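Local coordinates for protein putative nitroreductase (Thermotoga maritima, PDB 1VKW) that probably acts as an oxidoreductase of the FMN-dependent nitroreductase type, at residues L59-F62 against P63-Y67; E140-P143 against E144-K147. One frame throughout, in Å; residues are numbered along the deposited sequence.

How the contacts relate
Proline features in both contacts, in a hairpin turn and at a helix start, at two remote points of one chain. Contact 1, at residues 59-67, is a hairpin turn built on a cis proline; contact 2, at residues 140-147, starts a helix with two successive prolines. They follow one another in sequence and do not touch: their centres are 39 Å apart, their nearest atoms about 25 Å, and they lie on opposite sides of the chain's centre. Contact 1 runs from the loop after strand 56-58 into strand 64-67 of the first sheet, whereas contact 2 packs on strand 165-168 of the second sheet, which also carries the Cys174-Cys213 disulfide. Both are described as structural features, with no active-site role assigned here.

Contact 1: residues L59-F62 against P63-Y67; sequences LSSF and PSYIY
Ser61 and Pro63 meet across a tight turn, where the serine hydroxyl OG hydrogen-bonds to Asn58 OD1 and has Pro63 O, 3.0 Å from OG, as a competing acceptor. Which of the two takes the hydroxyl proton remains unsettled. The Ser61 torsion (chi1 65°) tucks OG between its own backbone N and carbonyl carbon, turning it toward Pro63 O and the Tyr65 ring. The same OG also lies 3.4 Å from Tyr65 CE2, approaching the tyrosine ring obliquely.

The peptide bond between Phe62 and Pro63 is cis, and the backbone angles of these two residues fit a type VIb beta turn spanning Ser61 to Ser64. As expected of that class, the turn closes without a backbone hydrogen bond: Ser61 O and Ser64 N are 3.3 Å apart but poorly aligned. With CG opposite its backbone N (chi1 175°), the Phe62 ring slants across the start of the proline, CD1 reaching Pro63 CA at 3.5 Å. At the mouth of the loop, Leu59 CB rests against Ser64 OG at 3.8 Å.

The turn links antiparallel strands 56-58 and 64-67 as a beta hairpin. On the far flank of strand 64-67 runs strand 112-116, where Pro63 and Tyr65 touch Val114, while Ile66 packs on Ile87 and Leu91 of helix 74-93.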
# COMPACT_ATOMS: atom_id res chain seq x y z
N LEU A 59 17.31 8.61 6.18
CA LEU A 59 18.35 7.63 5.86
C LEU A 59 19.65 7.99 6.59
O LEU A 59 20.75 7.73 6.11
CB LEU A 59 18.54 7.49 4.33
CG LEU A 59 18.37 8.69 3.38
CD1 LEU A 59 18.97 8.36 2.01
CD2 LEU A 59 16.91 9.07 3.20
N SER A 60 19.49 8.58 7.78
CA SER A 60 20.58 8.79 8.72
C SER A 60 20.38 7.90 9.95
O SER A 60 20.99 8.13 11.00
CB SER A 60 20.66 10.26 9.12
OG SER A 60 19.46 10.70 9.73
N SER A 61 19.52 6.90 9.80
CA SER A 61 19.26 5.91 10.84
C SER A 61 19.16 4.54 10.18
O SER A 61 18.78 4.45 9.00
CB SER A 61 17.95 6.24 11.56
OG SER A 61 16.84 6.13 10.69
N PHE A 62 19.57 3.49 10.91
CA PHE A 62 19.31 2.12 10.49
C PHE A 62 18.27 1.49 11.43
O PHE A 62 18.50 1.41 12.63
CB PHE A 62 20.60 1.29 10.48
CG PHE A 62 20.37 -0.17 10.16
CD1 PHE A 62 19.88 -0.55 8.93
CD2 PHE A 62 20.63 -1.15 11.11
CE1 PHE A 62 19.65 -1.89 8.63
CE2 PHE A 62 20.41 -2.49 10.82
CZ PHE A 62 19.92 -2.86 9.58
N PRO A 63 17.13 1.06 10.90
CA PRO A 63 16.83 1.08 9.47
C PRO A 63 16.45 2.48 8.99
O PRO A 63 16.15 3.38 9.87
CB PRO A 63 15.65 0.10 9.36
CG PRO A 63 14.94 0.22 10.66
CD PRO A 63 16.01 0.52 11.69
N SER A 64 16.43 2.60 7.62
CA SER A 64 15.85 3.77 6.97
C SER A 64 14.34 3.71 7.11
O SER A 64 13.74 2.62 7.06
CB SER A 64 16.19 3.82 5.48
OG SER A 64 17.58 3.89 5.26
N TYR A 65 13.71 4.88 7.26
CA TYR A 65 12.25 4.93 7.33
C TYR A 65 11.63 6.21 6.76
O TYR A 65 12.26 7.28 6.75
CB TYR A 65 11.76 4.71 8.76
CG TYR A 65 12.14 5.78 9.75
CD1 TYR A 65 11.38 6.94 9.88
CD2 TYR A 65 13.24 5.63 10.59
CE1 TYR A 65 11.71 7.93 10.79
CE2 TYR A 65 13.59 6.61 11.51
CZ TYR A 65 12.81 7.76 11.61
OH TYR A 65 13.14 8.74 12.52
N ILE A 66 10.40 6.05 6.29
CA ILE A 66 9.60 7.12 5.72
C ILE A 66 8.44 7.37 6.66
O ILE A 66 7.95 6.45 7.32
CB ILE A 66 9.10 6.72 4.31
CG1 ILE A 66 10.25 6.77 3.31
CG2 ILE A 66 7.97 7.63 3.83
CD1 ILE A 66 9.92 6.12 1.98
N TYR A 67 7.99 8.62 6.72
CA TYR A 67 6.85 8.98 7.55
C TYR A 67 6.33 10.37 7.19
O TYR A 67 6.98 11.14 6.49
CB TYR A 67 7.26 8.99 9.02
CG TYR A 67 8.26 10.06 9.32
CD1 TYR A 67 9.61 9.88 9.02
CD2 TYR A 67 7.87 11.28 9.87
CE1 TYR A 67 10.54 10.87 9.28
CE2 TYR A 67 8.80 12.27 10.14
CZ TYR A 67 10.13 12.06 9.85
OH TYR A 67 11.06 13.05 10.11

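Contact 2: residues E140-P143 against E144-K147; sequences ELPP and EIVK
The Glu144 carboxylate turns back toward the two prolines, its OE1 coming within 3.7 Å of Pro142 CB, while Pro143 N and CD stand obliquely to one side of the carboxylate plane. A bend at chi2 (85°) turns the acid back this way. The Pro142 ring also serves a second neighbour, its CD lying 3.6 Å from Ile145 CG1, with the two side chains side by side and pointing alike. Leu141 crosses Ile145 at about a right angle, CG to CG2 at 3.9 Å, and its CB meets Val146 CG2 at 3.7 Å.

These contacts frame a helix N-terminus, with Pro142 as N-cap and Pro143, which has no N-H needing a partner, in the first turn. Pro142 O accepts two bonds, a bent one from Ile145 N at 2.9 Å, above the carbonyl plane, and a straighter one from Val146 N at 3.2 Å. Lys147 N reaches Pro143 O at 3.2 Å. Trimming Ile145 to an alanine removes CG1 and CG2, and would probably leave a gap beside Pro142 CD and Leu141 CG and weaken the packing on Tyr168 of strand 165-168. Beyond the turn, Lys147 makes a cation-pi contact with Phe16, and Glu144 touches Ile197 and Phe198 of helix 180-198.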
# COMPACT_ATOMS: atom_id res chain seq x y z
N GLU A 140 -20.79 -14.22 -7.61
CA GLU A 140 -21.42 -12.99 -8.12
C GLU A 140 -20.40 -11.98 -8.66
O GLU A 140 -20.77 -10.90 -9.15
CB GLU A 140 -22.26 -12.34 -7.01
CG GLU A 140 -23.43 -13.21 -6.55
CD GLU A 140 -24.03 -12.77 -5.23
OE1 GLU A 140 -23.58 -11.77 -4.64
OE2 GLU A 140 -24.98 -13.45 -4.76
N LEU A 141 -19.11 -12.33 -8.57
CA LEU A 141 -18.04 -11.44 -9.02
C LEU A 141 -17.53 -11.79 -10.40
O LEU A 141 -17.14 -12.94 -10.65
CB LEU A 141 -16.86 -11.52 -8.05
CG LEU A 141 -16.91 -10.55 -6.88
CD1 LEU A 141 -18.26 -10.59 -6.17
CD2 LEU A 141 -15.76 -10.88 -5.94
N PRO A 142 -17.49 -10.81 -11.30
CA PRO A 142 -16.83 -11.03 -12.59
C PRO A 142 -15.33 -11.21 -12.34
O PRO A 142 -14.83 -10.80 -11.28
CB PRO A 142 -17.12 -9.74 -13.38
CG PRO A 142 -17.83 -8.84 -12.49
CD PRO A 142 -18.01 -9.45 -11.16
N PRO A 143 -14.62 -11.83 -13.28
CA PRO A 143 -13.21 -12.14 -13.10
C PRO A 143 -12.32 -10.95 -12.72
O PRO A 143 -11.39 -11.11 -11.94
CB PRO A 143 -12.80 -12.74 -14.45
CG PRO A 143 -14.06 -13.26 -15.03
CD PRO A 143 -15.13 -12.29 -14.59
N GLU A 144 -12.61 -9.76 -13.24
CA GLU A 144 -11.77 -8.60 -12.91
C GLU A 144 -11.87 -8.32 -11.41
O GLU A 144 -10.89 -7.95 -10.76
CB GLU A 144 -12.17 -7.33 -13.68
CG GLU A 144 -12.00 -7.40 -15.19
CD GLU A 144 -13.19 -8.03 -15.89
OE1 GLU A 144 -14.08 -8.60 -15.21
OE2 GLU A 144 -13.23 -7.94 -17.14
N ILE A 145 -13.06 -8.51 -10.84
CA ILE A 145 -13.29 -8.13 -9.45
C ILE A 145 -12.67 -9.15 -8.50
O ILE A 145 -12.10 -8.77 -7.47
CB ILE A 145 -14.78 -7.92 -9.17
CG1 ILE A 145 -15.43 -7.06 -10.26
CG2 ILE A 145 -14.97 -7.28 -7.81
CD1 ILE A 145 -14.72 -5.72 -10.55
N VAL A 146 -12.76 -10.43 -8.85
CA VAL A 146 -12.09 -11.47 -8.09
C VAL A 146 -10.60 -11.08 -7.95
O VAL A 146 -10.06 -11.06 -6.84
CB VAL A 146 -12.22 -12.85 -8.75
CG1 VAL A 146 -11.44 -13.89 -7.97
CG2 VAL A 146 -13.70 -13.27 -8.84
N LYS A 147 -9.98 -10.68 -9.06
CA LYS A 147 -8.57 -10.31 -9.03
C LYS A 147 -8.30 -9.11 -8.10
O LYS A 147 -7.36 -9.15 -7.29
CB LYS A 147 -8.06 -9.99 -10.43
CG LYS A 147 -6.55 -9.84 -10.52
CD LYS A 147 -6.09 -9.79 -11.98
CE LYS A 147 -4.61 -10.16 -12.13
NZ LYS A 147 -4.19 -10.16 -13.55